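Local coordinates for organic hydroperoxide resistance protein OHRB (Bacillus subtilis, PDB 2BJO) that takes part in resistance to organic hydroperoxides as a member of the OsmC/Ohr family, probably by thiol-dependent reduction, at residues A[50-55]-A[94-99]; A[54-59]-A[73-78]; A[61-66]-A[109-114]; A[115-120]-A[124-129]. The protein carries 3 engineered substitutions. All blocks are in the same frame, centred on the assembly; numbering follows the deposited sequence.

Contact 1. Residues A[50-55]-A[94-99]; sequences AGYAAC and VTLVVN
Tyr-52 reaches from the central helix onto the strand 94-99, and its ring is the main thing that Val-94 and Leu-96 touch on the helical segment. The axes of the two short segments approach to 9.8 Å at an angle of 41°, wide enough for one layer of side chains. From CB, which is directed at the strand, the tyrosine continues into a ring that both aliphatic groups approach obliquely from the same side of its plane, the leucine by the CD1-CE1 flank and the valine by the CD2-CE2 flank. Its CG lies 4.2 Å from Leu-96 CD2. CD1 and CE1 meet the leucine, CE1 coming within 3.6 Å of Leu-96 CD1; CD2 lies 4.0 Å from Val-94 CG1, and CE2 is only slightly farther from that methyl. The OH points away from the strand and is hydrogen-bonded to Ser-122 OG, which gives the ring's polar end a partner in an otherwise apolar, buried contact. With its CG1 anti to the backbone N (chi1 -178°), Val-94 offers that methyl to the ring. Leu-96 crosses the tyrosine at about a right angle, and its CD2 also comes within 4.5 Å of Ala-53 N, at the limit of contact. The contact is an example of a helix packed on a sheet, here the long helix of the OsmC/Ohr fold. Beyond the leucine, Phe-56 continues the helix face, while Leu-133 of strand 132-135 lies beside it; Tyr-121 meets the tyrosine ring from helix 120-125, and Ala-53 packs on Ala-10 of the second subunit.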
loop_
_atom_site.group_PDB
_atom_site.type_symbol
_atom_site.label_atom_id
_atom_site.label_comp_id
_atom_site.label_asym_id
_atom_site.label_seq_id
_atom_site.Cartn_x
_atom_site.Cartn_y
_atom_site.Cartn_z
ATOM N N ALA A 50 -3.748 -0.398 5.402
ATOM C CA ALA A 50 -4.965 0.309 4.998
ATOM C C ALA A 50 -5.449 -0.047 3.594
ATOM O O ALA A 50 -6.643 -0.263 3.397
ATOM C CB ALA A 50 -4.769 1.813 5.060
ATOM N N GLY A 51 -4.512 -0.047 2.653
ATOM C CA GLY A 51 -4.783 -0.376 1.273
ATOM C C GLY A 51 -5.230 -1.799 1.060
ATOM O O GLY A 51 -6.188 -2.057 0.340
ATOM N N TYR A 52 -4.520 -2.727 1.694
ATOM C CA TYR A 52 -4.839 -4.154 1.597
ATOM C C TYR A 52 -6.170 -4.463 2.265
ATOM O O TYR A 52 -6.927 -5.260 1.738
ATOM C CB TYR A 52 -3.758 -5.030 2.239
ATOM C CG TYR A 52 -3.541 -6.387 1.588
ATOM C CD1 TYR A 52 -4.594 -7.136 1.047
ATOM C CD2 TYR A 52 -2.252 -6.923 1.492
ATOM C CE1 TYR A 52 -4.380 -8.355 0.432
ATOM C CE2 TYR A 52 -2.028 -8.159 0.874
ATOM C CZ TYR A 52 -3.098 -8.883 0.355
ATOM O OH TYR A 52 -2.915 -10.107 -0.249
ATOM N N ALA A 53 -6.475 -3.850 3.406
ATOM C CA ALA A 53 -7.745 -4.064 4.093
ATOM C C ALA A 53 -8.931 -3.663 3.190
ATOM O O ALA A 53 -9.910 -4.386 2.966
ATOM C CB ALA A 53 -7.692 -3.356 5.444
ATOM N N ALA A 54 -8.779 -2.474 2.629
ATOM C CA ALA A 54 -9.713 -1.876 1.705
ATOM C C ALA A 54 -9.857 -2.677 0.405
ATOM O O ALA A 54 -10.977 -2.916 -0.053
ATOM C CB ALA A 54 -9.236 -0.487 1.401
ATOM N N CYS A 55 -8.721 -3.058 -0.182
ATOM C CA CYS A 55 -8.676 -3.903 -1.373
ATOM C C CYS A 55 -9.415 -5.214 -1.110
ATOM O O CYS A 55 -10.184 -5.666 -1.970
ATOM C CB CYS A 55 -7.225 -4.218 -1.789
ATOM S SG CYS A 55 -6.953 -5.360 -3.170
ATOM N N VAL A 94 2.158 -10.080 6.288
ATOM C CA VAL A 94 0.768 -9.596 6.285
ATOM C C VAL A 94 -0.201 -10.619 6.877
ATOM O O VAL A 94 -0.186 -11.754 6.431
ATOM C CB VAL A 94 0.228 -9.243 4.859
ATOM C CG1 VAL A 94 -1.207 -8.704 4.911
ATOM C CG2 VAL A 94 1.082 -8.202 4.136
ATOM N N THR A 95 -1.038 -10.216 7.833
ATOM C CA THR A 95 -2.196 -10.995 8.255
ATOM C C THR A 95 -3.466 -10.170 8.000
ATOM O O THR A 95 -3.502 -8.962 8.223
ATOM C CB THR A 95 -1.997 -11.515 9.698
ATOM O OG1 THR A 95 -0.934 -12.481 9.671
ATOM C CG2 THR A 95 -3.238 -12.204 10.233
ATOM N N LEU A 96 -4.529 -10.806 7.510
ATOM C CA LEU A 96 -5.843 -10.188 7.351
ATOM C C LEU A 96 -6.845 -10.963 8.210
ATOM O O LEU A 96 -6.990 -12.167 8.017
ATOM C CB LEU A 96 -6.294 -10.133 5.883
ATOM C CG LEU A 96 -5.396 -9.422 4.862
ATOM C CD1 LEU A 96 -5.763 -9.785 3.428
ATOM C CD2 LEU A 96 -5.410 -7.905 5.012
ATOM N N VAL A 97 -7.525 -10.286 9.136
ATOM C CA VAL A 97 -8.482 -10.931 10.045
ATOM C C VAL A 97 -9.834 -10.460 9.529
ATOM O O VAL A 97 -10.152 -9.272 9.586
ATOM C CB VAL A 97 -8.312 -10.586 11.525
ATOM C CG1 VAL A 97 -9.217 -11.473 12.406
ATOM C CG2 VAL A 97 -6.877 -10.786 11.998
ATOM N N VAL A 98 -10.618 -11.408 9.022
ATOM C CA VAL A 98 -11.883 -11.099 8.381
ATOM C C VAL A 98 -13.099 -11.428 9.251
ATOM O O VAL A 98 -13.296 -12.592 9.627
ATOM C CB VAL A 98 -11.978 -11.855 7.045
ATOM C CG1 VAL A 98 -13.243 -11.452 6.312
ATOM C CG2 VAL A 98 -10.745 -11.600 6.182
ATOM N N ASN A 99 -13.872 -10.386 9.547
ATOM C CA ASN A 99 -15.110 -10.444 10.303
ATOM C C ASN A 99 -16.217 -10.231 9.280
ATOM O O ASN A 99 -16.351 -9.120 8.766
ATOM C CB ASN A 99 -15.155 -9.431 11.451
ATOM C CG ASN A 99 -16.491 -9.420 12.210
ATOM O OD1 ASN A 99 -17.323 -10.318 12.109
ATOM N ND2 ASN A 99 -16.714 -8.358 12.973
#

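Contact 2. Residues A[54-59]-A[73-78]; sequences ACFGGA and SEIEGQ
Gly-57 and Ile-75 bring the backbones of helix segment 54-59 and strand segment 73-78 together, their CA atoms 6.6 Å apart. This is the helix-on-sheet packing of the OsmC/Ohr fold, in which the long helix 44-65 lies against the strands that follow it in the chain, and here it rests on strand 74-84. Ile-75 does nearly all the work from the strand side. Its CG1 branch lies anti to the carbonyl carbon (chi1 -60°) and extends toward the helix, so that the terminal methyl CD1 meets the peptide joining Phe-56 to Gly-57, 3.8 Å from Phe-56 C. At the glycine the methyl lies against bare main chain. The same methyl also touches the Phe-56 ring, in its plane and at its edge, with CD1 of the isoleucine 3.8 Å from CD1 of the phenylalanine; the two side chains cross at about a right angle. That ring continues over strand 89-99, where it packs on Leu-96 and Val-98, and reaches Ala-115 of helix 105-118. Residues 75-78 also pair in an antiparallel ladder with a strand of the second subunit, so this sheet runs on across the dimer interface. The tightest approach is that of Ile-75 CD1 to the helix backbone, 3.3 Å from Gly-57 N and 3.4 Å from Gly-57 CA.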
loop_
_atom_site.group_PDB
_atom_site.type_symbol
_atom_site.label_atom_id
_atom_site.label_comp_id
_atom_site.label_asym_id
_atom_site.label_seq_id
_atom_site.Cartn_x
_atom_site.Cartn_y
_atom_site.Cartn_z
ATOM N N ALA A 54 -8.779 -2.474 2.629
ATOM C CA ALA A 54 -9.713 -1.876 1.705
ATOM C C ALA A 54 -9.857 -2.677 0.405
ATOM O O ALA A 54 -10.977 -2.916 -0.053
ATOM C CB ALA A 54 -9.236 -0.487 1.401
ATOM N N CYS A 55 -8.721 -3.058 -0.182
ATOM C CA CYS A 55 -8.676 -3.903 -1.373
ATOM C C CYS A 55 -9.415 -5.214 -1.110
ATOM O O CYS A 55 -10.184 -5.666 -1.970
ATOM C CB CYS A 55 -7.225 -4.218 -1.789
ATOM S SG CYS A 55 -6.953 -5.360 -3.170
ATOM N N PHE A 56 -9.172 -5.807 0.056
ATOM C CA PHE A 56 -9.759 -7.105 0.345
ATOM C C PHE A 56 -11.273 -7.024 0.580
ATOM O O PHE A 56 -12.005 -7.890 0.105
ATOM C CB PHE A 56 -9.059 -7.785 1.515
ATOM C CG PHE A 56 -9.150 -9.281 1.484
ATOM C CD1 PHE A 56 -10.158 -9.956 2.143
ATOM C CD2 PHE A 56 -8.197 -10.014 0.778
ATOM C CE1 PHE A 56 -10.235 -11.346 2.114
ATOM C CE2 PHE A 56 -8.251 -11.402 0.747
ATOM C CZ PHE A 56 -9.268 -12.067 1.419
ATOM N N GLY A 57 -11.714 -6.007 1.316
ATOM C CA GLY A 57 -13.125 -5.682 1.445
ATOM C C GLY A 57 -13.866 -5.471 0.130
ATOM O O GLY A 57 -15.000 -5.946 -0.031
ATOM N N GLY A 58 -13.225 -4.762 -0.800
ATOM C CA GLY A 58 -13.801 -4.572 -2.128
ATOM C C GLY A 58 -13.939 -5.882 -2.880
ATOM O O GLY A 58 -14.943 -6.139 -3.548
ATOM N N ALA A 59 -12.903 -6.712 -2.763
ATOM C CA ALA A 59 -12.838 -8.009 -3.415
ATOM C C ALA A 59 -13.874 -8.961 -2.826
ATOM O O ALA A 59 -14.542 -9.696 -3.566
ATOM C CB ALA A 59 -11.440 -8.534 -3.314
ATOM N N SER A 73 -18.906 -6.504 6.445
ATOM C CA SER A 73 -17.586 -6.980 6.832
ATOM C C SER A 73 -16.717 -5.880 7.441
ATOM O O SER A 73 -16.888 -4.673 7.198
ATOM C CB SER A 73 -16.834 -7.641 5.660
ATOM O OG SER A 73 -16.507 -6.700 4.639
ATOM N N GLU A 74 -15.791 -6.376 8.260
ATOM C CA GLU A 74 -14.680 -5.644 8.842
ATOM C C GLU A 74 -13.481 -6.536 8.623
ATOM O O GLU A 74 -13.495 -7.722 9.004
ATOM C CB GLU A 74 -14.844 -5.353 10.326
ATOM C CG GLU A 74 -15.892 -4.310 10.637
ATOM C CD GLU A 74 -16.031 -3.988 12.119
ATOM O OE1 GLU A 74 -15.086 -4.212 12.901
ATOM O OE2 GLU A 74 -17.107 -3.504 12.536
ATOM N N ILE A 75 -12.475 -5.936 7.989
ATOM C CA ILE A 75 -11.170 -6.540 7.727
ATOM C C ILE A 75 -10.054 -5.738 8.402
ATOM O O ILE A 75 -9.826 -4.562 8.067
ATOM C CB ILE A 75 -10.904 -6.664 6.221
ATOM C CG1 ILE A 75 -12.029 -7.564 5.668
ATOM C CG2 ILE A 75 -9.508 -7.218 5.984
ATOM C CD1 ILE A 75 -12.208 -7.473 4.235
ATOM N N GLU A 76 -9.379 -6.410 9.332
ATOM C CA GLU A 76 -8.217 -5.810 9.969
ATOM C C GLU A 76 -6.971 -6.270 9.233
ATOM O O GLU A 76 -6.605 -7.424 9.333
ATOM C CB GLU A 76 -8.029 -6.127 11.454
ATOM C CG GLU A 76 -7.027 -5.186 12.148
ATOM C CD GLU A 76 -6.612 -5.646 13.545
ATOM O OE1 GLU A 76 -6.606 -6.832 13.914
ATOM O OE2 GLU A 76 -6.259 -4.802 14.381
ATOM N N GLY A 77 -6.327 -5.348 8.525
ATOM C CA GLY A 77 -5.032 -5.608 7.916
ATOM C C GLY A 77 -3.937 -5.381 8.947
ATOM O O GLY A 77 -3.937 -4.347 9.617
ATOM N N GLN A 78 -3.030 -6.352 9.059
ATOM C CA GLN A 78 -1.914 -6.328 10.010
ATOM C C GLN A 78 -0.616 -6.557 9.220
ATOM O O GLN A 78 -0.326 -7.652 8.717
ATOM C CB GLN A 78 -2.088 -7.378 11.103
ATOM C CG GLN A 78 -3.459 -7.356 11.746
ATOM C CD GLN A 78 -3.619 -8.493 12.715
ATOM O OE1 GLN A 78 -2.854 -9.455 12.664
ATOM N NE2 GLN A 78 -4.603 -8.389 13.604
#

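Contact 3. Residues A[61-66]-A[109-114]; sequences EHVAKE and QELVNA
Val-63 and Leu-111 lie alongside one another, pointing opposite ways, rather than meeting end to end. The valine sends its two methyls to different neighbours. A chi1 of -65° sets CG1 anti to the carbonyl carbon and leaves CG2 between the backbone N and the carbonyl carbon, where it lies 3.4 Å from Leu-111 O and 4.0 Å from Leu-111 CB. CG1 turns to Ala-114, about one helical turn after Leu-111, and rests 3.9 Å from its CB. Leu-111 answers with both of its branches: CD2 passes beside Val-63 CG2 and the carbonyl oxygen Val-63 O, while CD1 meets Ala-64 CB at 3.9 Å. Two helices thus pack through small and branched aliphatic groups, as the end of the long helix 44-65 crosses helix 105-118 of the OsmC/Ohr fold at 122°, the short axes 9.0 Å apart. Polar side chains are turned outward from this apolar strip. Glu-110, on the exposed side of its helix, forms a salt bridge with Lys-107 and accepts a hydrogen bond from Gln-67. On the other helix, Glu-61 OE2 is hydrogen-bonded to the backbone N of Arg-14 of the second subunit, and the His-62 ring stacks with that of Phe-118.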
loop_
_atom_site.group_PDB
_atom_site.type_symbol
_atom_site.label_atom_id
_atom_site.label_comp_id
_atom_site.label_asym_id
_atom_site.label_seq_id
_atom_site.Cartn_x
_atom_site.Cartn_y
_atom_site.Cartn_z
ATOM N N GLU A 61 -16.680 -8.063 -1.279
ATOM C CA GLU A 61 -17.956 -7.511 -1.728
ATOM C C GLU A 61 -18.286 -7.875 -3.168
ATOM O O GLU A 61 -19.427 -8.228 -3.465
ATOM C CB GLU A 61 -17.936 -5.984 -1.648
ATOM C CG GLU A 61 -19.147 -5.238 -2.149
ATOM C CD GLU A 61 -18.855 -3.752 -2.080
ATOM O OE1 GLU A 61 -19.446 -3.061 -1.245
ATOM O OE2 GLU A 61 -18.005 -3.245 -2.831
ATOM N N HIS A 62 -17.297 -7.773 -4.054
ATOM C CA HIS A 62 -17.488 -8.189 -5.444
ATOM C C HIS A 62 -17.767 -9.696 -5.580
ATOM O O HIS A 62 -18.600 -10.080 -6.373
ATOM C CB HIS A 62 -16.261 -7.760 -6.275
ATOM C CG HIS A 62 -16.325 -8.172 -7.712
ATOM N ND1 HIS A 62 -16.025 -9.449 -8.142
ATOM C CD2 HIS A 62 -16.678 -7.479 -8.819
ATOM C CE1 HIS A 62 -16.185 -9.532 -9.449
ATOM N NE2 HIS A 62 -16.575 -8.347 -9.880
ATOM N N VAL A 63 -17.093 -10.578 -4.846
ATOM C CA VAL A 63 -17.285 -12.030 -5.012
ATOM C C VAL A 63 -18.654 -12.463 -4.470
ATOM O O VAL A 63 -19.312 -13.356 -4.996
ATOM C CB VAL A 63 -16.123 -12.918 -4.498
ATOM C CG1 VAL A 63 -14.902 -12.646 -5.329
ATOM C CG2 VAL A 63 -15.853 -12.728 -3.030
ATOM N N ALA A 64 -19.064 -11.788 -3.406
ATOM C CA ALA A 64 -20.357 -11.977 -2.773
ATOM C C ALA A 64 -21.459 -11.515 -3.719
ATOM O O ALA A 64 -22.469 -12.211 -3.884
ATOM C CB ALA A 64 -20.385 -11.238 -1.459
ATOM N N LYS A 65 -21.265 -10.346 -4.327
ATOM C CA LYS A 65 -22.225 -9.793 -5.281
ATOM C C LYS A 65 -22.598 -10.732 -6.416
ATOM O O LYS A 65 -23.768 -10.872 -6.770
ATOM C CB LYS A 65 -21.637 -8.545 -5.937
ATOM C CG LYS A 65 -22.386 -7.304 -5.589
ATOM C CD LYS A 65 -23.559 -7.045 -6.542
ATOM C CE LYS A 65 -24.283 -5.732 -6.148
ATOM N NZ LYS A 65 -24.707 -4.767 -7.241
ATOM N N GLU A 66 -21.556 -11.341 -6.971
ATOM C CA GLU A 66 -21.632 -12.423 -7.946
ATOM C C GLU A 66 -22.595 -13.572 -7.605
ATOM O O GLU A 66 -23.094 -14.246 -8.504
ATOM C CB GLU A 66 -20.210 -12.959 -8.166
ATOM C CG GLU A 66 -19.332 -12.113 -9.063
ATOM C CD GLU A 66 -19.813 -12.155 -10.510
ATOM O OE1 GLU A 66 -20.056 -11.044 -11.042
ATOM O OE2 GLU A 66 -19.972 -13.262 -11.096
ATOM N N GLN A 109 -15.762 -18.678 4.381
ATOM C CA GLN A 109 -14.525 -19.343 3.959
ATOM C C GLN A 109 -14.369 -19.308 2.437
ATOM O O GLN A 109 -13.308 -18.941 1.916
ATOM C CB GLN A 109 -14.447 -20.800 4.425
ATOM C CG GLN A 109 -13.057 -21.421 4.177
ATOM C CD GLN A 109 -12.011 -20.696 5.023
ATOM O OE1 GLN A 109 -11.209 -19.891 4.536
ATOM N NE2 GLN A 109 -12.061 -20.956 6.321
ATOM N N GLU A 110 -15.437 -19.678 1.743
ATOM C CA GLU A 110 -15.399 -19.705 0.283
ATOM C C GLU A 110 -15.124 -18.333 -0.312
ATOM O O GLU A 110 -14.276 -18.226 -1.194
ATOM C CB GLU A 110 -16.716 -20.267 -0.266
ATOM C CG GLU A 110 -16.845 -20.353 -1.785
ATOM C CD GLU A 110 -18.297 -20.470 -2.200
ATOM O OE1 GLU A 110 -18.667 -19.888 -3.244
ATOM O OE2 GLU A 110 -19.065 -21.133 -1.470
ATOM N N LEU A 111 -15.826 -17.305 0.163
ATOM C CA LEU A 111 -15.658 -15.942 -0.368
ATOM C C LEU A 111 -14.343 -15.223 -0.054
ATOM O O LEU A 111 -13.879 -14.384 -0.807
ATOM C CB LEU A 111 -16.818 -15.044 0.074
ATOM C CG LEU A 111 -18.162 -15.578 -0.445
ATOM C CD1 LEU A 111 -19.160 -14.610 0.113
ATOM C CD2 LEU A 111 -18.334 -15.722 -1.945
ATOM N N VAL A 112 -13.764 -15.561 1.091
ATOM C CA VAL A 112 -12.443 -15.119 1.481
ATOM C C VAL A 112 -11.409 -15.662 0.485
ATOM O O VAL A 112 -10.554 -14.924 -0.015
ATOM C CB VAL A 112 -12.194 -15.505 2.955
ATOM C CG1 VAL A 112 -10.716 -15.440 3.370
ATOM C CG2 VAL A 112 -12.976 -14.582 3.870
ATOM N N ASN A 113 -11.483 -16.958 0.190
ATOM C CA ASN A 113 -10.543 -17.530 -0.766
ATOM C C ASN A 113 -10.728 -16.877 -2.129
ATOM O O ASN A 113 -9.738 -16.478 -2.732
ATOM C CB ASN A 113 -10.692 -19.035 -0.873
ATOM C CG ASN A 113 -10.404 -19.757 0.425
ATOM O OD1 ASN A 113 -9.660 -19.276 1.269
ATOM N ND2 ASN A 113 -11.003 -20.938 0.592
ATOM N N ALA A 114 -11.972 -16.751 -2.597
ATOM C CA ALA A 114 -12.231 -16.099 -3.870
ATOM C C ALA A 114 -11.704 -14.652 -3.905
ATOM O O ALA A 114 -11.062 -14.203 -4.865
ATOM C CB ALA A 114 -13.722 -16.214 -4.192
#

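Contact 4. Residues A[115-120]-A[124-129]; sequences AHEFCP and ATRGNV
His-116 O is gripped by both terminal nitrogens of Arg-126, which meet it end-on and in the guanidinium plane. The NH2 bond is the shorter and straighter, 2.9 Å from NH2 to His-116 O with an angle of 159° at the hydrogen; its donor is tilted only modestly from the carbonyl plane. NH1 lies 3.2 Å from the same oxygen and comes from well above that plane. Bends at chi2 (83°) and chi3 (62°) fold the arginine chain back to the helix end. NH1 also sits over one face of the His-116 ring, toward its rim near CE1, and the ring plane stands nearly perpendicular to the guanidinium. Glu-117 OE2 faces the guanidinium from above, 3.6 Å from Arg-126 NH1, so the salt bridge there rests on charge alone. Between these groups the chain turns from helix 105-118 into the short helix 120-125, with Cys-119 the first residue beyond the one helix and at the N-cap position of the next. This cysteine forms the disulfide with Cys-55 of the long helix, the oxidised cysteine pair of this OsmC/Ohr family member. Within the short helix, Ala-124 N donates to Pro-120 O at 2.9 Å, and Ala-124 CB lies 3.5 Å from that oxygen. Ala-124 also packs on Val-129 of the second subunit.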
loop_
_atom_site.group_PDB
_atom_site.type_symbol
_atom_site.label_atom_id
_atom_site.label_comp_id
_atom_site.label_asym_id
_atom_site.label_seq_id
_atom_site.Cartn_x
_atom_site.Cartn_y
_atom_site.Cartn_z
ATOM N N ALA A 115 -11.960 -13.913 -2.832
ATOM C CA ALA A 115 -11.457 -12.567 -2.643
ATOM C C ALA A 115 -9.939 -12.497 -2.732
ATOM O O ALA A 115 -9.421 -11.548 -3.301
ATOM C CB ALA A 115 -11.918 -11.977 -1.304
ATOM N N HIS A 116 -9.233 -13.477 -2.176
ATOM C CA HIS A 116 -7.780 -13.515 -2.240
ATOM C C HIS A 116 -7.279 -13.755 -3.654
ATOM O O HIS A 116 -6.158 -13.403 -3.968
ATOM C CB HIS A 116 -7.239 -14.603 -1.311
ATOM C CG HIS A 116 -5.792 -14.456 -0.966
ATOM N ND1 HIS A 116 -4.912 -15.519 -0.948
ATOM C CD2 HIS A 116 -5.067 -13.370 -0.624
ATOM C CE1 HIS A 116 -3.712 -15.095 -0.605
ATOM N NE2 HIS A 116 -3.780 -13.794 -0.396
ATOM N N GLU A 117 -8.075 -14.375 -4.510
ATOM C CA GLU A 117 -7.660 -14.587 -5.889
ATOM C C GLU A 117 -7.958 -13.316 -6.696
ATOM O O GLU A 117 -7.236 -13.012 -7.645
ATOM C CB GLU A 117 -8.254 -15.913 -6.422
ATOM C CG GLU A 117 -8.119 -17.212 -5.562
ATOM C CD GLU A 117 -6.961 -17.379 -4.536
ATOM O OE1 GLU A 117 -7.198 -17.828 -3.375
ATOM O OE2 GLU A 117 -5.777 -17.077 -4.815
ATOM N N PHE A 118 -8.977 -12.532 -6.342
ATOM C CA PHE A 118 -9.355 -11.294 -7.044
ATOM C C PHE A 118 -8.648 -9.980 -6.666
ATOM O O PHE A 118 -8.310 -9.212 -7.558
ATOM C CB PHE A 118 -10.879 -11.158 -6.901
ATOM C CG PHE A 118 -11.504 -9.950 -7.529
ATOM C CD1 PHE A 118 -12.219 -10.070 -8.713
ATOM C CD2 PHE A 118 -11.403 -8.689 -6.942
ATOM C CE1 PHE A 118 -12.821 -8.952 -9.317
ATOM C CE2 PHE A 118 -11.997 -7.590 -7.537
ATOM C CZ PHE A 118 -12.707 -7.707 -8.718
ATOM N N CYS A 119 -8.451 -9.719 -5.373
ATOM C CA CYS A 119 -7.857 -8.502 -4.830
ATOM C C CYS A 119 -6.529 -8.195 -5.491
ATOM O O CYS A 119 -5.605 -9.010 -5.387
ATOM C CB CYS A 119 -7.643 -8.599 -3.314
ATOM S SG CYS A 119 -6.659 -7.319 -2.454
ATOM N N PRO A 120 -6.471 -7.065 -6.217
ATOM C CA PRO A 120 -5.178 -6.695 -6.787
ATOM C C PRO A 120 -3.973 -6.700 -5.829
ATOM O O PRO A 120 -2.887 -6.992 -6.301
ATOM C CB PRO A 120 -5.471 -5.287 -7.341
ATOM C CG PRO A 120 -6.893 -5.357 -7.787
ATOM C CD PRO A 120 -7.511 -6.101 -6.633
ATOM N N ALA A 124 -0.537 -8.746 -6.516
ATOM C CA ALA A 124 0.762 -8.051 -6.505
ATOM C C ALA A 124 1.822 -8.722 -5.615
ATOM O O ALA A 124 3.009 -8.716 -5.951
ATOM C CB ALA A 124 0.594 -6.596 -6.071
ATOM N N THR A 125 1.362 -9.317 -4.516
ATOM C CA THR A 125 2.214 -9.957 -3.516
ATOM C C THR A 125 2.338 -11.471 -3.596
ATOM O O THR A 125 3.099 -12.058 -2.825
ATOM C CB THR A 125 1.790 -9.575 -2.061
ATOM O OG1 THR A 125 0.477 -10.055 -1.705
ATOM C CG2 THR A 125 1.908 -8.071 -1.900
ATOM N N ARG A 126 1.606 -12.099 -4.512
ATOM C CA ARG A 126 1.532 -13.547 -4.616
ATOM C C ARG A 126 2.927 -14.130 -4.749
ATOM O O ARG A 126 3.701 -13.740 -5.633
ATOM C CB ARG A 126 0.719 -13.969 -5.837
ATOM C CG ARG A 126 0.390 -15.471 -5.860
ATOM C CD ARG A 126 -0.843 -15.780 -5.014
ATOM N NE ARG A 126 -1.968 -15.054 -5.602
ATOM C CZ ARG A 126 -3.067 -14.613 -4.995
ATOM N NH1 ARG A 126 -3.254 -14.810 -3.701
ATOM N NH2 ARG A 126 -3.971 -13.949 -5.719
ATOM N N GLY A 127 3.251 -15.059 -3.852
ATOM C CA GLY A 127 4.537 -15.744 -3.935
ATOM C C GLY A 127 5.729 -15.009 -3.372
ATOM O O GLY A 127 6.829 -15.559 -3.390
ATOM N N ASN A 128 5.514 -13.791 -2.888
ATOM C CA ASN A 128 6.527 -12.945 -2.267
ATOM C C ASN A 128 6.302 -12.759 -0.754
ATOM O O ASN A 128 7.231 -12.714 0.049
ATOM C CB ASN A 128 6.502 -11.562 -2.924
ATOM C CG ASN A 128 6.837 -11.547 -4.422
ATOM O OD1 ASN A 128 6.223 -10.795 -5.181
ATOM N ND2 ASN A 128 7.805 -12.329 -4.841
ATOM N N VAL A 129 5.040 -12.632 -0.366
ATOM C CA VAL A 129 4.596 -12.475 1.013
ATOM C C VAL A 129 3.649 -13.637 1.270
ATOM O O VAL A 129 2.830 -14.007 0.439
ATOM C CB VAL A 129 3.862 -11.147 1.309
ATOM C CG1 VAL A 129 3.347 -11.074 2.766
ATOM C CG2 VAL A 129 4.762 -9.983 1.017
#

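Helix 44-65 ties the first three contacts together: contacts 1 and 2, with centres 4 Å apart and Ala-54 and Cys-55 in common, set it on the neighbouring strands 89-99 and 74-84 of one sheet, and contact 3, 14 Å from the centre of contact 1, sets its far end against helix 105-118. Contact 3 crosses contacts 1 and 2 along the chain, whereas contact 4 comes after all of them and lies at the C-terminal end of helix 105-118, directly after the segment used by contact 3. The disulfide Cys-55 to Cys-119 joins contacts 1 and 2 to contact 4, so the helix that lies on the sheet is also tied covalently to the turn after helix 105-118, beside the second subunit.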